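PDB 3GVX: glycerate dehydrogenase related protein from Thermoplasma acidophilum, which probably uses NAD(P)H to reduce small 2-oxoacids such as glyoxylate and hydroxypyruvate. Local coordinates for residues 7-12 with 26-31; 18-23 with 268-273; 37-42 with 274-279; 63-68 with 72-77; 91-96 with 118-123. All blocks are in the same frame, centred on the assembly; numbering follows the deposited sequence.

Contact 1: 7-12 with 26-31; sequences FPADGH and LHWYPD
Tyr29 lies against the backbone at Phe7 and the ring of Pro8: its CB is 3.4 Å from Phe7 N, and its CD2 is 3.6 Å from Pro8 N. Farther out, Pro8 CG sits 3.7 Å from Tyr29 CE2, the two side chains running side by side and pointing the same way. Tyr29 swings its ring opposite the backbone N (chi1 171°), which lays it along the Phe7–Pro8 peptide, while CB of the cis-linked Pro30 rests over the centre of one ring face. The second apolar touch is Ala9 CB on Trp28 CZ3, 3.5 Å away, at an oblique approach to the indole.

The polar bonds lie at the helix start. Asp10 is the N-cap of helix 11-20, its OD1 taking a bond from Val13 N and a weak one from His12 N. Arg14, on that helix, makes a weak bond to Ala9 O.

The contact thus joins the end of strand 26-28 and the turn after it to the loop that leads from strand 3-5 into helix 11-20, within a beta-alpha-beta unit. Between the two segments the attraction is dispersion alone, and Arg14 adds a cation-pi contact on Trp28 from the helix.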
# COMPACT_ATOMS: atom_id res chain seq x y z
N PHE B 7 -34.91 5.62 -6.94
CA PHE B 7 -34.64 6.83 -6.22
C PHE B 7 -34.13 7.88 -7.18
O PHE B 7 -33.69 7.57 -8.29
CB PHE B 7 -33.65 6.61 -5.06
CG PHE B 7 -32.39 5.90 -5.43
CD1 PHE B 7 -32.27 4.52 -5.25
CD2 PHE B 7 -31.30 6.59 -5.95
CE1 PHE B 7 -31.09 3.85 -5.58
CE2 PHE B 7 -30.12 5.93 -6.28
CZ PHE B 7 -30.02 4.55 -6.10
N PRO B 8 -34.23 9.16 -6.78
CA PRO B 8 -33.79 10.31 -7.57
C PRO B 8 -32.28 10.21 -7.75
O PRO B 8 -31.53 10.06 -6.79
CB PRO B 8 -34.20 11.49 -6.68
CG PRO B 8 -35.34 10.92 -5.86
CD PRO B 8 -34.81 9.59 -5.51
N ALA B 9 -31.83 10.26 -9.00
CA ALA B 9 -30.41 10.15 -9.28
C ALA B 9 -30.00 11.21 -10.29
O ALA B 9 -30.74 11.50 -11.22
CB ALA B 9 -30.10 8.76 -9.80
N ASP B 10 -28.83 11.80 -10.11
CA ASP B 10 -28.42 12.81 -11.07
C ASP B 10 -27.66 12.24 -12.26
O ASP B 10 -27.55 11.02 -12.44
CB ASP B 10 -27.61 13.91 -10.41
CG ASP B 10 -26.41 13.39 -9.66
OD1 ASP B 10 -25.55 12.72 -10.28
OD2 ASP B 10 -26.32 13.64 -8.45
N GLY B 11 -27.16 13.17 -13.08
CA GLY B 11 -26.42 12.83 -14.27
C GLY B 11 -25.13 12.12 -13.94
O GLY B 11 -24.67 11.29 -14.73
N HIS B 12 -24.53 12.44 -12.80
CA HIS B 12 -23.30 11.77 -12.39
C HIS B 12 -23.61 10.30 -12.17
O HIS B 12 -22.99 9.41 -12.76
CB HIS B 12 -22.75 12.37 -11.10
CG HIS B 12 -21.32 12.01 -10.83
ND1 HIS B 12 -20.63 12.45 -9.72
CD2 HIS B 12 -20.45 11.26 -11.54
CE1 HIS B 12 -19.40 11.99 -9.76
NE2 HIS B 12 -19.26 11.26 -10.85
N LEU B 26 -32.08 0.72 -18.74
CA LEU B 26 -32.23 1.38 -17.46
C LEU B 26 -33.48 2.20 -17.37
O LEU B 26 -33.94 2.79 -18.35
CB LEU B 26 -31.04 2.28 -17.19
CG LEU B 26 -29.75 1.48 -17.30
CD1 LEU B 26 -28.65 2.39 -17.85
CD2 LEU B 26 -29.44 0.83 -15.95
N HIS B 27 -34.04 2.21 -16.18
CA HIS B 27 -35.22 2.98 -15.92
C HIS B 27 -34.95 3.77 -14.68
O HIS B 27 -34.31 3.30 -13.73
CB HIS B 27 -36.41 2.07 -15.76
CG HIS B 27 -36.69 1.25 -16.97
ND1 HIS B 27 -37.58 1.63 -17.95
CD2 HIS B 27 -36.13 0.10 -17.41
CE1 HIS B 27 -37.56 0.75 -18.93
NE2 HIS B 27 -36.69 -0.19 -18.62
N TRP B 28 -35.45 4.99 -14.70
CA TRP B 28 -35.25 5.86 -13.60
C TRP B 28 -36.49 6.37 -12.98
O TRP B 28 -37.50 6.68 -13.62
CB TRP B 28 -34.36 7.03 -14.00
CG TRP B 28 -33.09 6.57 -14.58
CD1 TRP B 28 -32.88 6.18 -15.86
CD2 TRP B 28 -31.85 6.37 -13.89
NE1 TRP B 28 -31.60 5.75 -16.03
CE2 TRP B 28 -30.94 5.86 -14.84
CE3 TRP B 28 -31.42 6.57 -12.58
CZ2 TRP B 28 -29.62 5.54 -14.51
CZ3 TRP B 28 -30.11 6.26 -12.26
CH2 TRP B 28 -29.22 5.75 -13.22
N TYR B 29 -36.38 6.45 -11.67
CA TYR B 29 -37.42 6.94 -10.84
C TYR B 29 -37.68 8.40 -11.22
O TYR B 29 -36.74 9.14 -11.51
CB TYR B 29 -36.94 6.83 -9.41
CG TYR B 29 -37.85 7.50 -8.46
CD1 TYR B 29 -38.97 6.85 -7.97
CD2 TYR B 29 -37.61 8.80 -8.06
CE1 TYR B 29 -39.84 7.49 -7.10
CE2 TYR B 29 -38.47 9.46 -7.20
CZ TYR B 29 -39.58 8.79 -6.72
OH TYR B 29 -40.42 9.42 -5.82
N PRO B 30 -38.96 8.84 -11.20
CA PRO B 30 -40.14 8.07 -10.84
C PRO B 30 -40.87 7.40 -12.00
O PRO B 30 -42.09 7.22 -11.94
CB PRO B 30 -40.99 9.10 -10.13
CG PRO B 30 -40.83 10.29 -11.08
CD PRO B 30 -39.34 10.24 -11.50
N ASP B 31 -40.16 7.03 -13.05
CA ASP B 31 -40.81 6.35 -14.16
C ASP B 31 -40.67 4.86 -14.03
O ASP B 31 -39.99 4.17 -14.78
CB ASP B 31 -40.28 6.86 -15.48
CG ASP B 31 -40.67 8.29 -15.69
OD1 ASP B 31 -41.88 8.58 -15.76
OD2 ASP B 31 -39.76 9.14 -15.76

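Contact 2: 18-23 with 268-273; sequences KTVLDG and AIQLAF
Val20 sets CG1 opposite its backbone N (chi1 171°), which sends that methyl onto the backbone of the helix facing it, Val20 CG1 lying 3.8 Å from Phe273 C and 4.0 Å from Phe273 CB. Phe273 CB already points at the 18-23 segment, and its first torsion (chi1 -68°), with CG opposite the carbonyl carbon, carries the end of the ring away from it. The other methyl of Val20, CG2, reaches Gln270 CG at 4.1 Å, touching the aliphatic part of an extended chain.

Leu21, the first residue to leave helical angles, crosses Phe273 at about a right angle. Leu21 CD1 approaches Phe273 CD1 to 3.8 Å, and Leu21 CD2 lies equally near Phe273 O. Val13 and Ala17, earlier on the same helix, also pack on Phe273, so the phenyl group packs along one side of helix 11-20. Within helix 266-279, Gln270 NE2 makes a weak bond to Glu274 OE2.

The result is a helix-helix joint between 11-20 and 266-279, the latter bringing the chain back late in the sequence to the flavodoxin-like domain that 2-hydroxyacid dehydrogenases build from their two chain ends.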
# COMPACT_ATOMS: atom_id res chain seq x y z
N LYS B 18 -24.75 4.18 -16.84
CA LYS B 18 -24.65 3.77 -18.25
C LYS B 18 -23.31 3.13 -18.56
O LYS B 18 -23.23 2.28 -19.44
CB LYS B 18 -24.83 4.92 -19.26
CG LYS B 18 -25.64 6.11 -18.81
CD LYS B 18 -26.15 6.94 -20.01
CE LYS B 18 -25.05 7.41 -21.01
NZ LYS B 18 -23.63 7.34 -20.53
N THR B 19 -22.24 3.53 -17.88
CA THR B 19 -20.97 2.90 -18.21
C THR B 19 -20.93 1.49 -17.65
O THR B 19 -20.66 0.54 -18.38
CB THR B 19 -19.73 3.65 -17.69
OG1 THR B 19 -19.79 5.03 -18.09
CG2 THR B 19 -18.46 3.02 -18.29
N VAL B 20 -21.22 1.35 -16.36
CA VAL B 20 -21.20 0.04 -15.73
C VAL B 20 -22.26 -0.91 -16.27
O VAL B 20 -21.99 -2.09 -16.48
CB VAL B 20 -21.41 0.13 -14.19
CG1 VAL B 20 -21.59 -1.27 -13.61
CG2 VAL B 20 -20.24 0.86 -13.53
N LEU B 21 -23.47 -0.41 -16.47
CA LEU B 21 -24.55 -1.25 -16.95
C LEU B 21 -24.87 -1.08 -18.42
O LEU B 21 -26.02 -1.21 -18.84
CB LEU B 21 -25.81 -1.03 -16.10
CG LEU B 21 -25.54 -1.44 -14.65
CD1 LEU B 21 -26.59 -0.84 -13.74
CD2 LEU B 21 -25.47 -2.97 -14.56
N ASP B 22 -23.86 -0.77 -19.21
CA ASP B 22 -24.06 -0.60 -20.64
C ASP B 22 -24.38 -1.99 -21.18
O ASP B 22 -23.59 -2.92 -21.10
CB ASP B 22 -22.79 0.03 -21.27
CG ASP B 22 -22.03 -0.93 -22.18
OD1 ASP B 22 -22.21 -0.86 -23.41
OD2 ASP B 22 -21.24 -1.74 -21.65
N GLY B 23 -25.60 -2.13 -21.70
CA GLY B 23 -26.06 -3.41 -22.21
C GLY B 23 -27.27 -3.90 -21.41
O GLY B 23 -27.70 -5.04 -21.53
N ALA B 268 -19.19 4.13 -3.42
CA ALA B 268 -20.24 3.18 -3.02
C ALA B 268 -21.27 2.97 -4.12
O ALA B 268 -21.59 1.84 -4.45
CB ALA B 268 -20.92 3.68 -1.74
N ILE B 269 -21.76 4.05 -4.70
CA ILE B 269 -22.77 3.94 -5.75
C ILE B 269 -22.30 3.14 -6.95
O ILE B 269 -23.06 2.36 -7.51
CB ILE B 269 -23.30 5.35 -6.17
CG1 ILE B 269 -24.58 5.19 -7.00
CG2 ILE B 269 -22.21 6.17 -6.85
CD1 ILE B 269 -25.75 4.61 -6.20
N GLN B 270 -21.03 3.27 -7.32
CA GLN B 270 -20.50 2.51 -8.45
C GLN B 270 -20.42 1.04 -8.15
O GLN B 270 -20.74 0.20 -8.98
CB GLN B 270 -19.12 3.02 -8.85
CG GLN B 270 -18.63 2.43 -10.15
CD GLN B 270 -17.37 3.11 -10.63
OE1 GLN B 270 -17.22 4.32 -10.52
NE2 GLN B 270 -16.44 2.32 -11.17
N LEU B 271 -19.95 0.72 -6.94
CA LEU B 271 -19.84 -0.68 -6.52
C LEU B 271 -21.23 -1.32 -6.50
O LEU B 271 -21.38 -2.50 -6.83
CB LEU B 271 -19.19 -0.77 -5.13
CG LEU B 271 -17.71 -0.34 -5.06
CD1 LEU B 271 -17.31 -0.10 -3.61
CD2 LEU B 271 -16.82 -1.39 -5.74
N ALA B 272 -22.24 -0.53 -6.14
CA ALA B 272 -23.62 -1.02 -6.11
C ALA B 272 -24.05 -1.46 -7.51
O ALA B 272 -24.53 -2.57 -7.69
CB ALA B 272 -24.57 0.07 -5.57
N PHE B 273 -23.85 -0.61 -8.51
CA PHE B 273 -24.24 -0.98 -9.88
C PHE B 273 -23.42 -2.13 -10.41
O PHE B 273 -23.92 -2.99 -11.14
CB PHE B 273 -24.09 0.20 -10.86
CG PHE B 273 -25.06 1.32 -10.62
CD1 PHE B 273 -26.41 1.07 -10.42
CD2 PHE B 273 -24.63 2.63 -10.58
CE1 PHE B 273 -27.30 2.10 -10.18
CE2 PHE B 273 -25.52 3.65 -10.34
CZ PHE B 273 -26.85 3.39 -10.14

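Contact 3: 37-42 with 274-279; sequences AQVIKD and ENVRNF
Val276 offers its two methyls to two residues of strand 37-40. Val276 CG1 lies 4.2 Å from Ala37 CB, and Val276 CG2 lies the same 4.2 Å from Val39 CG2, so one branched side chain bridges alternate positions of the strand. Its first torsion (chi1 163°) places CG1 opposite the backbone N and CG2 opposite the carbonyl carbon, spreading one methyl to each partner. The valines cross obliquely, whereas Ala37 directs its CB at the helix and comes within range by its single methyl.

A second shell surrounds these groups. Met52 and Gln54 of the adjoining strand 52-55 also pack on Val276, while Val3 of strand 3-5 touches both Ala37 and Val39. Phe273, earlier on the helix, also packs on Val39.

Backbone bonding fixes both sides. Ala37 and Val39 pair with Tyr4 of strand 3-5, and Val39 also with Asn6 just after it; Gln38 pairs with Met52 and Gln54, consistent with its place in the middle strand of the five-stranded parallel sheet. In the helix, Phe279 N donates to Asn275 O at 2.8 Å. Arg277 adds a salt bridge to Glu281 and a weak bond to Val20 O.

Chemically, this is a buried meeting of helix and sheet through dispersion between methyls, with no directional bond between the two segments; the positions of those methyls are set by the backbone bonds of strand and helix.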
# COMPACT_ATOMS: atom_id res chain seq x y z
N ALA B 37 -33.99 -6.16 -12.11
CA ALA B 37 -33.16 -5.65 -11.05
C ALA B 37 -33.62 -4.29 -10.60
O ALA B 37 -34.03 -3.44 -11.40
CB ALA B 37 -31.71 -5.60 -11.51
N GLN B 38 -33.59 -4.10 -9.29
CA GLN B 38 -33.99 -2.85 -8.70
C GLN B 38 -32.90 -2.39 -7.75
O GLN B 38 -32.41 -3.15 -6.92
CB GLN B 38 -35.30 -3.04 -7.93
CG GLN B 38 -35.93 -1.76 -7.46
CD GLN B 38 -37.30 -2.00 -6.87
OE1 GLN B 38 -38.19 -2.51 -7.55
NE2 GLN B 38 -37.48 -1.65 -5.61
N VAL B 39 -32.49 -1.14 -7.90
CA VAL B 39 -31.47 -0.58 -7.03
C VAL B 39 -32.23 0.35 -6.09
O VAL B 39 -33.02 1.17 -6.54
CB VAL B 39 -30.43 0.22 -7.83
CG1 VAL B 39 -29.30 0.67 -6.90
CG2 VAL B 39 -29.89 -0.62 -8.98
N ILE B 40 -31.99 0.21 -4.80
CA ILE B 40 -32.72 1.00 -3.84
C ILE B 40 -31.88 1.57 -2.73
O ILE B 40 -30.70 1.26 -2.56
CB ILE B 40 -33.79 0.13 -3.14
CG1 ILE B 40 -33.09 -0.83 -2.17
CG2 ILE B 40 -34.57 -0.70 -4.17
CD1 ILE B 40 -34.03 -1.65 -1.29
N LYS B 41 -32.52 2.42 -1.95
CA LYS B 41 -31.91 2.99 -0.78
C LYS B 41 -32.69 2.40 0.39
O LYS B 41 -32.17 1.57 1.13
CB LYS B 41 -32.02 4.50 -0.78
CG LYS B 41 -31.20 5.17 -1.85
CD LYS B 41 -31.19 6.65 -1.63
CE LYS B 41 -30.35 7.34 -2.67
NZ LYS B 41 -30.28 8.80 -2.39
N ASP B 42 -33.95 2.79 0.51
CA ASP B 42 -34.78 2.33 1.60
C ASP B 42 -36.00 1.53 1.21
O ASP B 42 -36.45 0.68 1.96
CB ASP B 42 -35.21 3.52 2.43
CG ASP B 42 -34.03 4.31 2.95
OD1 ASP B 42 -34.19 5.50 3.26
OD2 ASP B 42 -32.93 3.73 3.05
N GLU B 274 -22.15 -2.15 -10.04
CA GLU B 274 -21.26 -3.20 -10.48
C GLU B 274 -21.73 -4.55 -9.96
O GLU B 274 -21.70 -5.53 -10.69
CB GLU B 274 -19.82 -2.91 -10.05
CG GLU B 274 -19.18 -1.86 -10.93
CD GLU B 274 -17.74 -1.54 -10.57
OE1 GLU B 274 -17.35 -1.70 -9.40
OE2 GLU B 274 -16.99 -1.09 -11.46
N ASN B 275 -22.19 -4.59 -8.72
CA ASN B 275 -22.66 -5.86 -8.20
C ASN B 275 -23.87 -6.33 -8.98
O ASN B 275 -24.10 -7.52 -9.10
CB ASN B 275 -23.03 -5.78 -6.72
CG ASN B 275 -23.20 -7.16 -6.11
OD1 ASN B 275 -24.23 -7.47 -5.50
ND2 ASN B 275 -22.19 -8.00 -6.28
N VAL B 276 -24.66 -5.39 -9.49
CA VAL B 276 -25.84 -5.72 -10.27
C VAL B 276 -25.43 -6.42 -11.56
O VAL B 276 -26.01 -7.43 -11.96
CB VAL B 276 -26.66 -4.46 -10.61
CG1 VAL B 276 -27.63 -4.76 -11.76
CG2 VAL B 276 -27.40 -3.97 -9.37
N ARG B 277 -24.43 -5.86 -12.21
CA ARG B 277 -23.89 -6.40 -13.43
C ARG B 277 -23.27 -7.77 -13.19
O ARG B 277 -23.47 -8.69 -13.98
CB ARG B 277 -22.89 -5.38 -13.99
CG ARG B 277 -21.53 -5.90 -14.34
CD ARG B 277 -21.15 -5.33 -15.68
NE ARG B 277 -21.43 -6.27 -16.76
CZ ARG B 277 -21.42 -5.96 -18.05
NH1 ARG B 277 -21.16 -4.71 -18.43
NH2 ARG B 277 -21.63 -6.90 -18.96
N ASN B 278 -22.56 -7.90 -12.09
CA ASN B 278 -21.92 -9.16 -11.73
C ASN B 278 -22.93 -10.21 -11.35
O ASN B 278 -22.77 -11.39 -11.65
CB ASN B 278 -20.97 -8.96 -10.56
CG ASN B 278 -19.74 -8.20 -10.96
OD1 ASN B 278 -18.93 -7.81 -10.12
ND2 ASN B 278 -19.58 -7.99 -12.26
N PHE B 279 -23.99 -9.77 -10.70
CA PHE B 279 -25.04 -10.68 -10.30
C PHE B 279 -25.63 -11.33 -11.52
O PHE B 279 -25.92 -12.52 -11.51
CB PHE B 279 -26.14 -9.95 -9.53
CG PHE B 279 -27.25 -10.85 -9.09
CD1 PHE B 279 -27.17 -11.56 -7.90
CD2 PHE B 279 -28.37 -11.02 -9.89
CE1 PHE B 279 -28.19 -12.42 -7.52
CE2 PHE B 279 -29.39 -11.88 -9.52
CZ PHE B 279 -29.30 -12.58 -8.33

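Contact 4: 63-68 with 72-77; sequences IDVNGI and VVLCSN
Ile68 and Val65 lean on Leu74 and Val72 at the edge of the flavodoxin-like sheet, where the loop after strand 52-55 folds over outer strand 73-75. Ile68 reaches two residues because its branches diverge. With chi1 at -65°, its CG1 lies opposite the carbonyl carbon and CG2 opposite the backbone N. Ile68 CG2 settles against Val72, 3.6 Å from both Val72 CB and Val72 O. The longer branch is fully extended (chi2 -177°), and Ile68 CD1 lies 3.9 Å from Leu74 CD2. The isoleucine crosses each of its two partners at about a right angle. Its branches bridge Val72 and Leu74, the residues on this side of the strand.

Leu74 in turn has CG opposite the backbone N, and its CD2 meets both Ile68 and Val65. Val73, between the two contacting residues, points away and packs on Phe279 of helix 266-279, as alternation along a strand requires. Ile53, on the neighbouring strand, backs both Val72 and Leu74.

The loop is shaped by its own bonds. Asp64 is the centre of an inverse gamma turn, with Val65 N bonded to Ile63 O at 2.6 Å; Ile68 N donates to Val65 O at 2.8 Å, and the Asp64 side chain takes a weak bond through OD1 from Gly67 N. Beside the isoleucine, Val65 CG2 lies 3.9 Å from Leu74 CD2.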
# COMPACT_ATOMS: atom_id res chain seq x y z
N ILE B 63 -34.32 -2.07 5.89
CA ILE B 63 -35.14 -2.51 4.78
C ILE B 63 -36.11 -3.62 5.23
O ILE B 63 -35.77 -4.49 6.03
CB ILE B 63 -34.25 -3.00 3.62
CG1 ILE B 63 -33.47 -1.81 3.06
CG2 ILE B 63 -35.12 -3.66 2.56
CD1 ILE B 63 -32.27 -2.17 2.24
N ASP B 64 -37.33 -3.56 4.70
CA ASP B 64 -38.35 -4.54 5.01
C ASP B 64 -38.06 -5.91 4.38
O ASP B 64 -38.77 -6.39 3.49
CB ASP B 64 -39.74 -4.06 4.56
CG ASP B 64 -40.83 -5.07 4.91
OD1 ASP B 64 -40.56 -5.96 5.74
OD2 ASP B 64 -41.96 -4.99 4.39
N VAL B 65 -36.99 -6.52 4.88
CA VAL B 65 -36.52 -7.82 4.44
C VAL B 65 -37.56 -8.94 4.56
O VAL B 65 -37.69 -9.75 3.66
CB VAL B 65 -35.28 -8.23 5.24
CG1 VAL B 65 -34.70 -9.52 4.66
CG2 VAL B 65 -34.27 -7.07 5.24
N ASN B 66 -38.26 -8.97 5.68
CA ASN B 66 -39.30 -9.97 5.94
C ASN B 66 -40.33 -9.94 4.82
O ASN B 66 -40.93 -10.95 4.49
CB ASN B 66 -39.96 -9.66 7.30
CG ASN B 66 -41.05 -10.64 7.67
OD1 ASN B 66 -42.24 -10.40 7.44
ND2 ASN B 66 -40.64 -11.76 8.26
N GLY B 67 -40.52 -8.76 4.23
CA GLY B 67 -41.47 -8.59 3.15
C GLY B 67 -40.95 -8.99 1.78
O GLY B 67 -41.67 -8.89 0.80
N ILE B 68 -39.72 -9.45 1.69
CA ILE B 68 -39.21 -9.82 0.38
C ILE B 68 -39.52 -11.28 0.04
O ILE B 68 -39.11 -12.19 0.74
CB ILE B 68 -37.69 -9.54 0.26
CG1 ILE B 68 -37.46 -8.03 0.36
CG2 ILE B 68 -37.16 -10.10 -1.04
CD1 ILE B 68 -36.02 -7.58 0.18
N VAL B 72 -36.81 -13.63 -4.58
CA VAL B 72 -36.09 -12.38 -4.78
C VAL B 72 -34.85 -12.26 -3.91
O VAL B 72 -34.92 -12.33 -2.68
CB VAL B 72 -37.01 -11.16 -4.51
CG1 VAL B 72 -36.27 -9.86 -4.86
CG2 VAL B 72 -38.32 -11.30 -5.31
N VAL B 73 -33.72 -12.08 -4.55
CA VAL B 73 -32.46 -11.96 -3.84
C VAL B 73 -32.16 -10.53 -3.44
O VAL B 73 -32.17 -9.61 -4.27
CB VAL B 73 -31.31 -12.54 -4.69
CG1 VAL B 73 -29.96 -12.25 -4.03
CG2 VAL B 73 -31.53 -14.04 -4.90
N LEU B 74 -31.89 -10.34 -2.16
CA LEU B 74 -31.56 -9.02 -1.64
C LEU B 74 -30.05 -8.95 -1.43
O LEU B 74 -29.47 -9.76 -0.71
CB LEU B 74 -32.25 -8.77 -0.30
CG LEU B 74 -31.85 -7.47 0.43
CD1 LEU B 74 -32.30 -6.23 -0.36
CD2 LEU B 74 -32.45 -7.48 1.84
N CYS B 75 -29.42 -7.97 -2.07
CA CYS B 75 -27.98 -7.76 -1.94
C CYS B 75 -27.74 -6.40 -1.31
O CYS B 75 -28.54 -5.48 -1.47
CB CYS B 75 -27.30 -7.79 -3.31
SG CYS B 75 -27.59 -9.28 -4.23
N SER B 76 -26.64 -6.28 -0.58
CA SER B 76 -26.30 -5.01 0.03
C SER B 76 -24.99 -4.53 -0.58
O SER B 76 -24.42 -5.20 -1.44
CB SER B 76 -26.21 -5.13 1.56
OG SER B 76 -25.18 -6.00 1.95
N ASN B 77 -24.51 -3.38 -0.13
CA ASN B 77 -23.30 -2.80 -0.70
C ASN B 77 -22.30 -2.31 0.36
O ASN B 77 -22.29 -1.13 0.70
CB ASN B 77 -23.74 -1.66 -1.62
CG ASN B 77 -22.60 -0.98 -2.33
OD1 ASN B 77 -21.70 -1.64 -2.85
ND2 ASN B 77 -22.65 0.34 -2.39

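Contact 5: 91-96 with 118-123; sequences ALLLAH and TLLYGK
Leu120 O accepts from Lys123 N at 2.9 Å, closing a type II beta turn that presents the Leu120 side chain to Leu93 and Leu94 of helix 79-97. The turn leads directly into strand 124-128, the first strand of the Rossmann-type NAD-binding domain. Gly122 occupies its third position with the positive phi (87°) that glycine takes up readily.

Outside the segments, Glu87 of the second subunit grips the start of the turn, its carboxylate oxygens accepting from Leu120 N and Tyr121 N, one each. Leu94 packs on Ala91 of that same subunit, so the contact borders the subunit interface.

The packing itself is a fork. Leu120 points its CB to the helix, with CG opposite the carbonyl carbon (chi1 -61°), and its branches part at CG, one methyl going to each leucine. The ends of Leu93 and Leu94 approach the turn from the helix; Phe176 of strand 176-179 touches both Leu93 and Leu120 from the sheet. The fit is tighter than usual van der Waals spacing: Leu120 CD2 is 3.4 Å from Leu93 CD2, and Leu120 CD1 is 3.3 Å from Leu94 CD2.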
# COMPACT_ATOMS: atom_id res chain seq x y z
N ALA B 91 -1.72 2.30 5.49
CA ALA B 91 -1.19 3.64 5.70
C ALA B 91 -0.46 3.72 7.05
O ALA B 91 0.61 4.32 7.15
CB ALA B 91 -2.30 4.68 5.62
N LEU B 92 -1.05 3.11 8.08
CA LEU B 92 -0.42 3.10 9.42
C LEU B 92 0.82 2.24 9.39
O LEU B 92 1.88 2.60 9.89
CB LEU B 92 -1.39 2.53 10.45
CG LEU B 92 -2.53 3.48 10.71
CD1 LEU B 92 -3.66 2.75 11.43
CD2 LEU B 92 -1.99 4.69 11.47
N LEU B 93 0.63 1.08 8.79
CA LEU B 93 1.66 0.08 8.63
C LEU B 93 2.92 0.65 8.00
O LEU B 93 4.02 0.51 8.54
CB LEU B 93 1.11 -1.04 7.76
CG LEU B 93 1.50 -2.44 8.21
CD1 LEU B 93 0.48 -3.43 7.65
CD2 LEU B 93 2.94 -2.76 7.80
N LEU B 94 2.76 1.31 6.85
CA LEU B 94 3.87 1.91 6.14
C LEU B 94 4.43 3.17 6.82
O LEU B 94 5.61 3.47 6.68
CB LEU B 94 3.46 2.22 4.69
CG LEU B 94 3.23 0.97 3.84
CD1 LEU B 94 2.49 1.35 2.56
CD2 LEU B 94 4.56 0.30 3.55
N ALA B 95 3.59 3.88 7.55
CA ALA B 95 4.03 5.08 8.26
C ALA B 95 5.13 4.68 9.22
O ALA B 95 6.16 5.33 9.30
CB ALA B 95 2.88 5.73 9.02
N HIS B 96 4.89 3.59 9.93
CA HIS B 96 5.86 3.05 10.88
C HIS B 96 7.03 2.35 10.21
O HIS B 96 8.17 2.59 10.55
CB HIS B 96 5.16 2.09 11.86
CG HIS B 96 6.10 1.39 12.78
ND1 HIS B 96 7.04 2.06 13.53
CD2 HIS B 96 6.28 0.07 13.04
CE1 HIS B 96 7.76 1.18 14.22
NE2 HIS B 96 7.31 -0.03 13.94
N THR B 118 11.98 -0.49 7.28
CA THR B 118 11.50 -1.84 7.26
C THR B 118 10.72 -2.04 5.98
O THR B 118 10.00 -1.18 5.50
CB THR B 118 10.60 -2.12 8.46
OG1 THR B 118 11.38 -2.01 9.66
CG2 THR B 118 9.99 -3.50 8.37
N LEU B 119 10.88 -3.21 5.43
CA LEU B 119 10.22 -3.57 4.21
C LEU B 119 9.14 -4.58 4.46
O LEU B 119 9.30 -5.45 5.31
CB LEU B 119 11.25 -4.20 3.34
CG LEU B 119 11.69 -3.81 1.96
CD1 LEU B 119 12.65 -2.59 1.86
CD2 LEU B 119 12.35 -5.09 1.59
N LEU B 120 8.07 -4.50 3.69
CA LEU B 120 6.99 -5.44 3.85
C LEU B 120 7.25 -6.68 3.04
O LEU B 120 6.97 -7.80 3.47
CB LEU B 120 5.68 -4.80 3.41
CG LEU B 120 5.36 -3.57 4.24
CD1 LEU B 120 4.05 -2.96 3.75
CD2 LEU B 120 5.30 -3.96 5.72
N TYR B 121 7.83 -6.49 1.86
CA TYR B 121 8.12 -7.60 0.97
C TYR B 121 8.79 -8.81 1.64
O TYR B 121 9.84 -8.69 2.26
CB TYR B 121 8.99 -7.14 -0.19
CG TYR B 121 9.18 -8.20 -1.24
CD1 TYR B 121 8.30 -8.33 -2.31
CD2 TYR B 121 10.26 -9.08 -1.19
CE1 TYR B 121 8.49 -9.29 -3.30
CE2 TYR B 121 10.46 -10.05 -2.17
CZ TYR B 121 9.57 -10.15 -3.23
OH TYR B 121 9.79 -11.07 -4.22
N GLY B 122 8.16 -9.98 1.49
CA GLY B 122 8.72 -11.19 2.07
C GLY B 122 8.32 -11.47 3.50
O GLY B 122 8.55 -12.55 4.03
N LYS B 123 7.69 -10.50 4.14
CA LYS B 123 7.27 -10.71 5.51
C LYS B 123 5.92 -11.36 5.74
O LYS B 123 5.05 -11.37 4.88
CB LYS B 123 7.37 -9.39 6.26
CG LYS B 123 8.80 -9.11 6.64
CD LYS B 123 9.03 -7.66 6.79
CE LYS B 123 10.33 -7.42 7.51
NZ LYS B 123 11.43 -8.10 6.81

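How the contacts relate
Following the chain from its N terminus, contact 1 closes first, joining the parts of the beta-alpha-beta unit formed by strand 3-5, helix 11-20 and strand 26-28. Contact 2 opens inside that loop and closes only near residue 273, so the two cross. Contact 3 opens inside the loop of contact 2 and closes after it, so these cross as well, both ending on helix 266-279. Contacts 4 and 5 are short loops in series, each nested within contacts 2 and 3. Contacts 1 to 4 belong to the flavodoxin-like domain, with Asn77 linking contact 4 to Ala268 in contact 2. Contact 5 stands apart in the coenzyme-binding domain, its centre about 40 Å from that of contact 4.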